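Local coordinates for insecticidal protein (Brevibacillus laterosporus, PDB 7ML9) that is an insecticidal toxin active against the western corn rootworm, probably killing by assembling into a beta-barrel pore in the membrane, at residues 33-41 with 51-59; 82-93 with 218-229. One frame throughout, in Å; residues are numbered along the deposited sequence.

Contact 1: residues 33-41 with 51-59; sequences RDLAREDEA and NFKPSDEQQ. With EDO (1,2-ethanediol), chain H.
Arg37 and Pro54 meet CB to CB at 3.6 Å where the chain, having left helix 28-48, reverses and packs back along its flank, the returning loop shaped by an ST turn in which Ser55 OG accepts from Glu57 N. Asp34, one turn before Arg37, belongs to the sodium site. Arg37 carries the polar part. Its chain runs extended from CG to NE and crosses Asp56 at about a right angle, gripping the carboxylate side-on: NE reaches OD1 at 2.8 Å, nearly straight at 167°, and NH2 reaches OD2 at 2.9 Å. Both nitrogens come from above the carboxylate plane, and Arg82 and Gly79 N also bind this carboxylate, donors that would favour its negative charge. Glu38 bends at chi2 (-83°), which brings OE2 to CG of Pro54 at 3.5 Å. Asp39 OD2 accepts a 2.6 Å hydrogen bond from O1 of an ethanediol, probably from the crystallisation liquor. Glu40 extends toward Arg82, its salt-bridge partner, while its OE1 faces a water shared with Arg37 O. Ala41 sets its methyl against CB of Phe52 and the carbonyls of Phe52 and Lys53. That same water accepts the N-H of Ser55, water oxygen to Ser55 N being 3.0 Å.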
loop_
_atom_site.group_PDB
_atom_site.type_symbol
_atom_site.label_atom_id
_atom_site.label_comp_id
_atom_site.label_asym_id
_atom_site.label_seq_id
_atom_site.Cartn_x
_atom_site.Cartn_y
_atom_site.Cartn_z
ATOM N N ARG A 33 -10.164 8.028 23.335
ATOM C CA ARG A 33 -10.777 8.842 24.381
ATOM C C ARG A 33 -12.282 8.966 24.171
ATOM O O ARG A 33 -13.057 8.926 25.139
ATOM C CB ARG A 33 -10.137 10.223 24.423
ATOM C CG ARG A 33 -8.675 10.245 24.899
ATOM C CD ARG A 33 -8.178 11.685 24.813
ATOM N NE ARG A 33 -6.726 11.750 24.973
ATOM C CZ ARG A 33 -6.034 12.881 25.036
ATOM N NH1 ARG A 33 -6.658 14.051 24.961
ATOM N NH2 ARG A 33 -4.714 12.840 25.179
ATOM N N ASP A 34 -12.722 9.116 22.918
ATOM C CA ASP A 34 -14.158 9.157 22.655
ATOM C C ASP A 34 -14.799 7.804 22.926
ATOM O O ASP A 34 -15.943 7.744 23.394
ATOM C CB ASP A 34 -14.444 9.605 21.221
ATOM C CG ASP A 34 -15.940 9.693 20.929
ATOM O OD1 ASP A 34 -16.569 10.722 21.268
ATOM O OD2 ASP A 34 -16.495 8.722 20.375
ATOM N N LEU A 35 -14.078 6.713 22.648
ATOM C CA LEU A 35 -14.572 5.386 23.007
ATOM C C LEU A 35 -14.905 5.304 24.501
ATOM O O LEU A 35 -15.954 4.764 24.890
ATOM C CB LEU A 35 -13.530 4.330 22.633
ATOM C CG LEU A 35 -13.869 2.873 22.919
ATOM C CD1 LEU A 35 -15.045 2.462 22.036
ATOM C CD2 LEU A 35 -12.632 1.973 22.659
ATOM N N ALA A 36 -14.004 5.810 25.359
ATOM C CA ALA A 36 -14.295 5.826 26.799
ATOM C C ALA A 36 -15.521 6.684 27.106
ATOM O O ALA A 36 -16.384 6.285 27.898
ATOM C CB ALA A 36 -13.077 6.317 27.600
ATOM N N ARG A 37 -15.623 7.860 26.482
ATOM C CA ARG A 37 -16.788 8.719 26.694
ATOM C C ARG A 37 -18.081 8.051 26.223
ATOM O O ARG A 37 -19.141 8.256 26.827
ATOM C CB ARG A 37 -16.594 10.061 25.982
ATOM C CG ARG A 37 -15.393 10.877 26.505
ATOM C CD ARG A 37 -15.105 12.086 25.623
ATOM N NE ARG A 37 -13.886 12.750 26.073
ATOM C CZ ARG A 37 -12.847 13.040 25.294
ATOM N NH1 ARG A 37 -12.877 12.745 23.991
ATOM N NH2 ARG A 37 -11.781 13.644 25.821
ATOM N N GLU A 38 -18.025 7.268 25.138
ATOM C CA GLU A 38 -19.233 6.596 24.644
ATOM C C GLU A 38 -19.736 5.575 25.649
ATOM O O GLU A 38 -20.933 5.521 25.947
ATOM C CB GLU A 38 -18.972 5.900 23.297
ATOM C CG GLU A 38 -18.553 6.820 22.194
ATOM C CD GLU A 38 -19.725 7.490 21.511
ATOM O OE1 GLU A 38 -20.881 7.171 21.867
ATOM O OE2 GLU A 38 -19.486 8.326 20.611
ATOM N N ASP A 39 -18.832 4.743 26.169
ATOM C CA ASP A 39 -19.219 3.737 27.151
ATOM C C ASP A 39 -19.790 4.393 28.402
ATOM O O ASP A 39 -20.813 3.949 28.936
ATOM C CB ASP A 39 -18.009 2.875 27.499
ATOM C CG ASP A 39 -18.346 1.719 28.440
ATOM O OD1 ASP A 39 -19.510 1.267 28.500
ATOM O OD2 ASP A 39 -17.421 1.237 29.106
ATOM N N GLU A 40 -19.146 5.464 28.865
ATOM C CA GLU A 40 -19.636 6.218 30.019
ATOM C C GLU A 40 -21.077 6.674 29.808
ATOM O O GLU A 40 -21.975 6.312 30.577
ATOM C CB GLU A 40 -18.717 7.415 30.263
ATOM C CG GLU A 40 -19.026 8.263 31.511
ATOM C CD GLU A 40 -17.955 9.325 31.711
ATOM O OE1 GLU A 40 -18.048 10.410 31.076
ATOM O OE2 GLU A 40 -16.999 9.055 32.465
ATOM N N ALA A 41 -21.315 7.465 28.760
ATOM C CA ALA A 41 -22.648 8.007 28.526
ATOM C C ALA A 41 -23.662 6.901 28.255
ATOM O O ALA A 41 -24.762 6.903 28.824
ATOM C CB ALA A 41 -22.615 9.002 27.367
ATOM N N ASN A 51 -30.420 10.782 28.141
ATOM C CA ASN A 51 -29.917 10.995 26.785
ATOM C C ASN A 51 -28.566 11.731 26.798
ATOM O O ASN A 51 -28.318 12.639 25.994
ATOM C CB ASN A 51 -30.945 11.742 25.945
ATOM C CG ASN A 51 -31.144 13.196 26.399
ATOM O OD1 ASN A 51 -30.797 13.572 27.527
ATOM N ND2 ASN A 51 -31.679 14.020 25.509
ATOM N N PHE A 52 -27.680 11.346 27.725
ATOM C CA PHE A 52 -26.347 11.937 27.804
ATOM C C PHE A 52 -25.561 11.660 26.525
ATOM O O PHE A 52 -25.664 10.582 25.934
ATOM C CB PHE A 52 -25.557 11.360 28.985
ATOM C CG PHE A 52 -26.119 11.715 30.358
ATOM C CD1 PHE A 52 -26.321 13.033 30.724
ATOM C CD2 PHE A 52 -26.413 10.719 31.276
ATOM C CE1 PHE A 52 -26.823 13.363 31.982
ATOM C CE2 PHE A 52 -26.926 11.039 32.544
ATOM C CZ PHE A 52 -27.129 12.363 32.887
ATOM N N LYS A 53 -24.731 12.638 26.120
ATOM C CA LYS A 53 -23.818 12.535 24.987
ATOM C C LYS A 53 -22.405 12.275 25.485
ATOM O O LYS A 53 -22.080 12.600 26.632
ATOM C CB LYS A 53 -23.843 13.827 24.169
ATOM C CG LYS A 53 -25.228 14.306 23.783
ATOM C CD LYS A 53 -25.876 13.391 22.763
ATOM C CE LYS A 53 -27.058 14.073 22.081
ATOM N NZ LYS A 53 -28.057 14.585 23.070
ATOM N N PRO A 54 -21.530 11.687 24.660
ATOM C CA PRO A 54 -20.130 11.500 25.091
ATOM C C PRO A 54 -19.441 12.847 25.276
ATOM O O PRO A 54 -19.389 13.667 24.358
ATOM C CB PRO A 54 -19.512 10.680 23.945
ATOM C CG PRO A 54 -20.361 11.019 22.735
ATOM C CD PRO A 54 -21.763 11.184 23.287
ATOM N N SER A 55 -18.908 13.077 26.477
ATOM C CA SER A 55 -18.384 14.404 26.782
ATOM C C SER A 55 -17.601 14.380 28.085
ATOM O O SER A 55 -17.860 13.564 28.977
ATOM C CB SER A 55 -19.509 15.447 26.878
ATOM O OG SER A 55 -18.992 16.714 27.264
ATOM N N ASP A 56 -16.629 15.285 28.173
ATOM C CA ASP A 56 -15.927 15.570 29.415
ATOM C C ASP A 56 -16.591 16.695 30.204
ATOM O O ASP A 56 -16.197 16.955 31.347
ATOM C CB ASP A 56 -14.466 15.950 29.124
ATOM C CG ASP A 56 -13.621 14.760 28.676
ATOM O OD1 ASP A 56 -14.102 13.606 28.748
ATOM O OD2 ASP A 56 -12.463 14.988 28.265
ATOM N N GLU A 57 -17.588 17.353 29.626
ATOM C CA GLU A 57 -18.245 18.500 30.240
ATOM C C GLU A 57 -19.414 18.050 31.103
ATOM O O GLU A 57 -20.033 17.009 30.854
ATOM C CB GLU A 57 -18.751 19.470 29.172
ATOM C CG GLU A 57 -17.669 20.287 28.486
ATOM C CD GLU A 57 -18.247 21.330 27.544
ATOM O OE1 GLU A 57 -18.931 20.939 26.573
ATOM O OE2 GLU A 57 -18.021 22.540 27.773
ATOM N N GLN A 58 -19.724 18.846 32.119
ATOM C CA GLN A 58 -20.904 18.543 32.908
ATOM C C GLN A 58 -22.135 18.677 32.023
ATOM O O GLN A 58 -22.228 19.585 31.192
ATOM C CB GLN A 58 -21.004 19.473 34.115
ATOM C CG GLN A 58 -22.200 19.159 34.997
ATOM C CD GLN A 58 -22.348 20.160 36.130
ATOM O OE1 GLN A 58 -22.619 21.337 35.895
ATOM N NE2 GLN A 58 -22.160 19.697 37.360
ATOM N N GLN A 59 -23.066 17.745 32.166
ATOM C CA GLN A 59 -24.293 17.810 31.389
ATOM C C GLN A 59 -25.439 17.290 32.240
ATOM O O GLN A 59 -25.235 16.610 33.252
ATOM C CB GLN A 59 -24.174 17.027 30.062
ATOM C CG GLN A 59 -24.033 15.526 30.207
ATOM C CD GLN A 59 -23.670 14.824 28.884
ATOM O OE1 GLN A 59 -24.391 14.923 27.887
ATOM N NE2 GLN A 59 -22.562 14.094 28.891
HETATM C C1 EDO H . -17.496 -2.061 30.571
HETATM O O1 EDO H . -18.316 -0.965 30.141
HETATM C C2 EDO H . -17.079 -2.904 29.373
HETATM O O2 EDO H . -16.777 -4.220 29.842
HETATM O O HOH W 1 -19.234 10.737 28.391
#

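Contact 2: residues 82-93 with 218-229; sequences RISQYKVNNAWA and NLYANVGGIAWR
Trp228 and Arg82 exchange bonds at one end of this strand pair: Trp228 N donates to Arg82 O, and Arg82 NH1 returns a longer bond of 3.2 Å to a lone pair of Trp228 O, in the plane of both groups. The strongest partner of that guanidinium is Glu40, in a salt bridge. The indole N-H of Trp228 is satisfied by Ser84 OG (NE1 to OG 3.0 Å), which meets the ring at its edge. Ser84 and Ile226 pair through both backbone bonds, as do Lys87 and Gly224, but between them the register slips by one residue. At this bulge Gly225 adopts backbone angles that call for glycine, and its CA lies near the carbonyls of Ser84 and Gln85. The two segments thus form an antiparallel ladder within the long, bent sheet of an aerolysin/epsilon-toxin-like protein, interrupted a second time by a classic bulge where Asn89 and Asn90 both face Asn222. There Asn222 O takes a short bond from Asn89 N (2.7 Å) and a weak one from Asn90 N, while Asn222 N donates to Asn90 O. The side chains repeat the link: Asn89 ND2 points almost straight, at 172°, to Asn222 OD1 2.9 Å away, their amide planes 58° apart, and ND2 also makes a weak bond to Asp266 OD1. Beyond it, Trp92 and Tyr220 satisfy each other's backbone N-H and C=O. Tyr220 CB sits over the face of the six-membered ring of Trp92, 3.5 Å from its centroid, a CH-pi contact, while the tyrosine ring slides off beside the indole's five-membered ring.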
loop_
_atom_site.group_PDB
_atom_site.type_symbol
_atom_site.label_atom_id
_atom_site.label_comp_id
_atom_site.label_asym_id
_atom_site.label_seq_id
_atom_site.Cartn_x
_atom_site.Cartn_y
_atom_site.Cartn_z
ATOM N N ARG A 82 -8.556 9.905 30.006
ATOM C CA ARG A 82 -9.511 8.908 29.516
ATOM C C ARG A 82 -8.828 7.610 29.109
ATOM O O ARG A 82 -9.484 6.561 29.053
ATOM C CB ARG A 82 -10.285 9.469 28.321
ATOM C CG ARG A 82 -11.302 10.543 28.641
ATOM C CD ARG A 82 -12.500 9.915 29.363
ATOM N NE ARG A 82 -13.563 10.888 29.610
ATOM C CZ ARG A 82 -14.664 10.607 30.303
ATOM N NH1 ARG A 82 -14.834 9.390 30.817
ATOM N NH2 ARG A 82 -15.597 11.533 30.473
ATOM N N ILE A 83 -7.532 7.649 28.789
ATOM C CA ILE A 83 -6.801 6.461 28.361
ATOM C C ILE A 83 -5.470 6.385 29.098
ATOM O O ILE A 83 -4.768 7.388 29.230
ATOM C CB ILE A 83 -6.560 6.466 26.836
ATOM C CG1 ILE A 83 -7.902 6.412 26.089
ATOM C CG2 ILE A 83 -5.675 5.283 26.442
ATOM C CD1 ILE A 83 -8.577 5.056 26.180
ATOM N N SER A 84 -5.126 5.208 29.587
ATOM C CA SER A 84 -3.803 5.001 30.154
ATOM C C SER A 84 -3.210 3.763 29.517
ATOM O O SER A 84 -3.923 2.949 28.929
ATOM C CB SER A 84 -3.838 4.859 31.687
ATOM O OG SER A 84 -4.458 3.635 32.063
ATOM N N GLN A 85 -1.886 3.629 29.649
ATOM C CA GLN A 85 -1.136 2.514 29.089
ATOM C C GLN A 85 -1.304 2.425 27.573
ATOM O O GLN A 85 -1.316 1.328 27.007
ATOM C CB GLN A 85 -1.521 1.186 29.746
ATOM C CG GLN A 85 -0.951 0.989 31.142
ATOM C CD GLN A 85 -1.611 -0.166 31.865
ATOM O OE1 GLN A 85 -1.578 -1.308 31.396
ATOM N NE2 GLN A 85 -2.218 0.119 33.008
ATOM N N TYR A 86 -1.436 3.573 26.916
ATOM C CA TYR A 86 -1.571 3.590 25.462
ATOM C C TYR A 86 -0.249 3.177 24.827
ATOM O O TYR A 86 0.810 3.687 25.200
ATOM C CB TYR A 86 -1.986 4.979 24.985
ATOM C CG TYR A 86 -1.935 5.120 23.476
ATOM C CD1 TYR A 86 -2.945 4.604 22.678
ATOM C CD2 TYR A 86 -0.859 5.742 22.848
ATOM C CE1 TYR A 86 -2.888 4.711 21.279
ATOM C CE2 TYR A 86 -0.790 5.847 21.458
ATOM C CZ TYR A 86 -1.809 5.338 20.682
ATOM O OH TYR A 86 -1.755 5.447 19.301
ATOM N N LYS A 87 -0.306 2.262 23.860
ATOM C CA LYS A 87 0.906 1.698 23.288
ATOM C C LYS A 87 0.612 1.240 21.870
ATOM O O LYS A 87 -0.428 0.635 21.623
ATOM C CB LYS A 87 1.396 0.513 24.135
ATOM C CG LYS A 87 2.682 -0.123 23.663
ATOM C CD LYS A 87 3.302 -0.930 24.794
ATOM C CE LYS A 87 4.803 -1.096 24.603
ATOM N NZ LYS A 87 5.095 -2.181 23.627
ATOM N N VAL A 88 1.519 1.518 20.938
ATOM C CA VAL A 88 1.441 0.908 19.616
ATOM C C VAL A 88 2.218 -0.401 19.704
ATOM O O VAL A 88 3.430 -0.394 19.919
ATOM C CB VAL A 88 1.999 1.827 18.524
ATOM C CG1 VAL A 88 1.871 1.148 17.175
ATOM C CG2 VAL A 88 1.264 3.164 18.530
ATOM N N ASN A 89 1.521 -1.526 19.571
ATOM C CA ASN A 89 2.139 -2.838 19.754
ATOM C C ASN A 89 2.762 -3.387 18.476
ATOM O O ASN A 89 3.821 -4.019 18.528
ATOM C CB ASN A 89 1.111 -3.850 20.258
ATOM C CG ASN A 89 0.465 -3.420 21.552
ATOM O OD1 ASN A 89 1.157 -3.040 22.489
ATOM N ND2 ASN A 89 -0.864 -3.478 21.609
ATOM N N ASN A 90 2.096 -3.191 17.342
ATOM C CA ASN A 90 2.627 -3.629 16.068
ATOM C C ASN A 90 1.952 -2.840 14.960
ATOM O O ASN A 90 0.876 -2.264 15.128
ATOM C CB ASN A 90 2.436 -5.133 15.856
ATOM C CG ASN A 90 3.330 -5.682 14.763
ATOM O OD1 ASN A 90 4.393 -5.126 14.476
ATOM N ND2 ASN A 90 2.898 -6.769 14.134
ATOM N N ALA A 91 2.640 -2.779 13.823
ATOM C CA ALA A 91 2.078 -2.114 12.657
ATOM C C ALA A 91 2.516 -2.877 11.414
ATOM O O ALA A 91 3.649 -3.356 11.347
ATOM C CB ALA A 91 2.511 -0.653 12.580
ATOM N N TRP A 92 1.610 -3.007 10.448
ATOM C CA TRP A 92 1.895 -3.793 9.254
ATOM C C TRP A 92 1.031 -3.283 8.110
ATOM O O TRP A 92 0.114 -2.480 8.302
ATOM C CB TRP A 92 1.693 -5.297 9.507
ATOM C CG TRP A 92 0.271 -5.767 9.723
ATOM C CD1 TRP A 92 -0.543 -6.372 8.802
ATOM C CD2 TRP A 92 -0.482 -5.721 10.950
ATOM N NE1 TRP A 92 -1.759 -6.688 9.371
ATOM C CE2 TRP A 92 -1.746 -6.300 10.688
ATOM C CE3 TRP A 92 -0.211 -5.241 12.236
ATOM C CZ2 TRP A 92 -2.742 -6.401 11.666
ATOM C CZ3 TRP A 92 -1.199 -5.345 13.205
ATOM C CH2 TRP A 92 -2.448 -5.916 12.913
ATOM N N ALA A 93 1.340 -3.746 6.901
ATOM C CA ALA A 93 0.618 -3.312 5.715
ATOM C C ALA A 93 0.511 -4.485 4.763
ATOM O O ALA A 93 1.465 -5.253 4.607
ATOM C CB ALA A 93 1.305 -2.123 5.040
ATOM N N ASN A 218 -3.825 -1.968 2.665
ATOM C CA ASN A 218 -4.377 -1.764 4.002
ATOM C C ASN A 218 -3.240 -1.520 4.987
ATOM O O ASN A 218 -2.246 -2.256 4.999
ATOM C CB ASN A 218 -5.192 -2.970 4.453
ATOM C CG ASN A 218 -6.409 -3.196 3.609
ATOM O OD1 ASN A 218 -6.736 -4.332 3.285
ATOM N ND2 ASN A 218 -7.078 -2.121 3.227
ATOM N N LEU A 219 -3.384 -0.488 5.805
ATOM C CA LEU A 219 -2.441 -0.156 6.867
ATOM C C LEU A 219 -3.093 -0.500 8.202
ATOM O O LEU A 219 -4.262 -0.162 8.422
ATOM C CB LEU A 219 -2.079 1.328 6.815
ATOM C CG LEU A 219 -1.712 1.849 5.414
ATOM C CD1 LEU A 219 -1.417 3.333 5.476
ATOM C CD2 LEU A 219 -0.525 1.091 4.875
ATOM N N TYR A 220 -2.365 -1.206 9.071
ATOM C CA TYR A 220 -2.931 -1.715 10.322
ATOM C C TYR A 220 -2.011 -1.360 11.474
ATOM O O TYR A 220 -0.786 -1.439 11.352
ATOM C CB TYR A 220 -3.114 -3.248 10.312
ATOM C CG TYR A 220 -4.111 -3.775 9.313
ATOM C CD1 TYR A 220 -5.472 -3.616 9.508
ATOM C CD2 TYR A 220 -3.688 -4.446 8.166
ATOM C CE1 TYR A 220 -6.393 -4.110 8.603
ATOM C CE2 TYR A 220 -4.603 -4.939 7.253
ATOM C CZ TYR A 220 -5.952 -4.771 7.475
ATOM O OH TYR A 220 -6.864 -5.251 6.563
ATOM N N ALA A 221 -2.590 -0.980 12.604
ATOM C CA ALA A 221 -1.809 -0.865 13.824
ATOM C C ALA A 221 -2.578 -1.554 14.940
ATOM O O ALA A 221 -3.801 -1.395 15.046
ATOM C CB ALA A 221 -1.524 0.604 14.163
ATOM N N ASN A 222 -1.873 -2.339 15.742
ATOM C CA ASN A 222 -2.431 -2.961 16.934
ATOM C C ASN A 222 -2.026 -2.086 18.110
ATOM O O ASN A 222 -0.828 -1.876 18.341
ATOM C CB ASN A 222 -1.907 -4.390 17.087
ATOM C CG ASN A 222 -2.454 -5.102 18.318
ATOM O OD1 ASN A 222 -2.330 -4.624 19.447
ATOM N ND2 ASN A 222 -3.041 -6.270 18.101
ATOM N N VAL A 223 -3.015 -1.545 18.830
ATOM C CA VAL A 223 -2.740 -0.609 19.915
ATOM C C VAL A 223 -3.403 -1.097 21.199
ATOM O O VAL A 223 -4.475 -1.710 21.176
ATOM C CB VAL A 223 -3.191 0.835 19.584
ATOM C CG1 VAL A 223 -2.644 1.285 18.227
ATOM C CG2 VAL A 223 -4.682 0.941 19.579
ATOM N N GLY A 224 -2.751 -0.810 22.327
ATOM C CA GLY A 224 -3.227 -1.217 23.631
ATOM C C GLY A 224 -3.603 -0.005 24.471
ATOM O O GLY A 224 -3.300 1.136 24.128
ATOM N N GLY A 225 -4.316 -0.264 25.562
ATOM C CA GLY A 225 -4.732 0.830 26.423
ATOM C C GLY A 225 -5.862 0.430 27.345
ATOM O O GLY A 225 -6.473 -0.634 27.202
ATOM N N ILE A 226 -6.124 1.324 28.304
ATOM C CA ILE A 226 -7.146 1.167 29.339
ATOM C C ILE A 226 -8.051 2.388 29.280
ATOM O O ILE A 226 -7.562 3.521 29.376
ATOM C CB ILE A 226 -6.526 1.056 30.748
ATOM C CG1 ILE A 226 -5.531 -0.099 30.854
ATOM C CG2 ILE A 226 -7.633 0.931 31.810
ATOM C CD1 ILE A 226 -6.153 -1.457 30.596
ATOM N N ALA A 227 -9.363 2.171 29.139
ATOM C CA ALA A 227 -10.310 3.276 29.017
ATOM C C ALA A 227 -10.917 3.608 30.378
ATOM O O ALA A 227 -11.419 2.712 31.069
ATOM C CB ALA A 227 -11.429 2.946 28.023
ATOM N N TRP A 228 -10.914 4.894 30.736
ATOM C CA TRP A 228 -11.328 5.332 32.071
ATOM C C TRP A 228 -12.669 6.039 31.976
ATOM O O TRP A 228 -12.828 6.987 31.194
ATOM C CB TRP A 228 -10.252 6.235 32.718
ATOM C CG TRP A 228 -9.075 5.431 33.156
ATOM C CD1 TRP A 228 -8.019 5.021 32.372
ATOM C CD2 TRP A 228 -8.852 4.867 34.454
ATOM N NE1 TRP A 228 -7.168 4.238 33.110
ATOM C CE2 TRP A 228 -7.656 4.130 34.389
ATOM C CE3 TRP A 228 -9.551 4.915 35.666
ATOM C CZ2 TRP A 228 -7.135 3.456 35.494
ATOM C CZ3 TRP A 228 -9.037 4.240 36.755
ATOM C CH2 TRP A 228 -7.839 3.524 36.664
ATOM N N ARG A 229 -13.639 5.574 32.777
ATOM C CA ARG A 229 -15.004 6.079 32.751
ATOM C C ARG A 229 -15.554 6.091 34.175
ATOM O O ARG A 229 -15.232 5.214 34.975
ATOM C CB ARG A 229 -15.961 5.188 31.910
ATOM C CG ARG A 229 -15.751 5.182 30.422
ATOM C CD ARG A 229 -14.779 4.090 29.986
ATOM N NE ARG A 229 -15.266 2.755 30.275
ATOM C CZ ARG A 229 -14.651 1.915 31.095
ATOM N NH1 ARG A 229 -13.526 2.289 31.703
ATOM N NH2 ARG A 229 -15.163 0.713 31.323
#

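Contact 1 closes before contact 2 opens along the chain, yet the two meet in space, their centres about 20 Å apart. They illustrate how charged pairs can join a helix to a sheet: Glu40 OE2 of helix 28-48 bridges to Arg82 NH1 at 2.7 Å, and Asp39 OD2 to Arg229 NE at 2.9 Å, so arginines from both segments of contact 2 reach acids on one helix. Through its two acidic partners Arg82 ties both the helix and the loop of contact 1 to the ladder at once. The sodium ion, held by Glu30 and Asp34, belongs to the contact 1 side, about 4 Å from the side chain of Arg37; a samarium ion lies near Asn218 in contact 2.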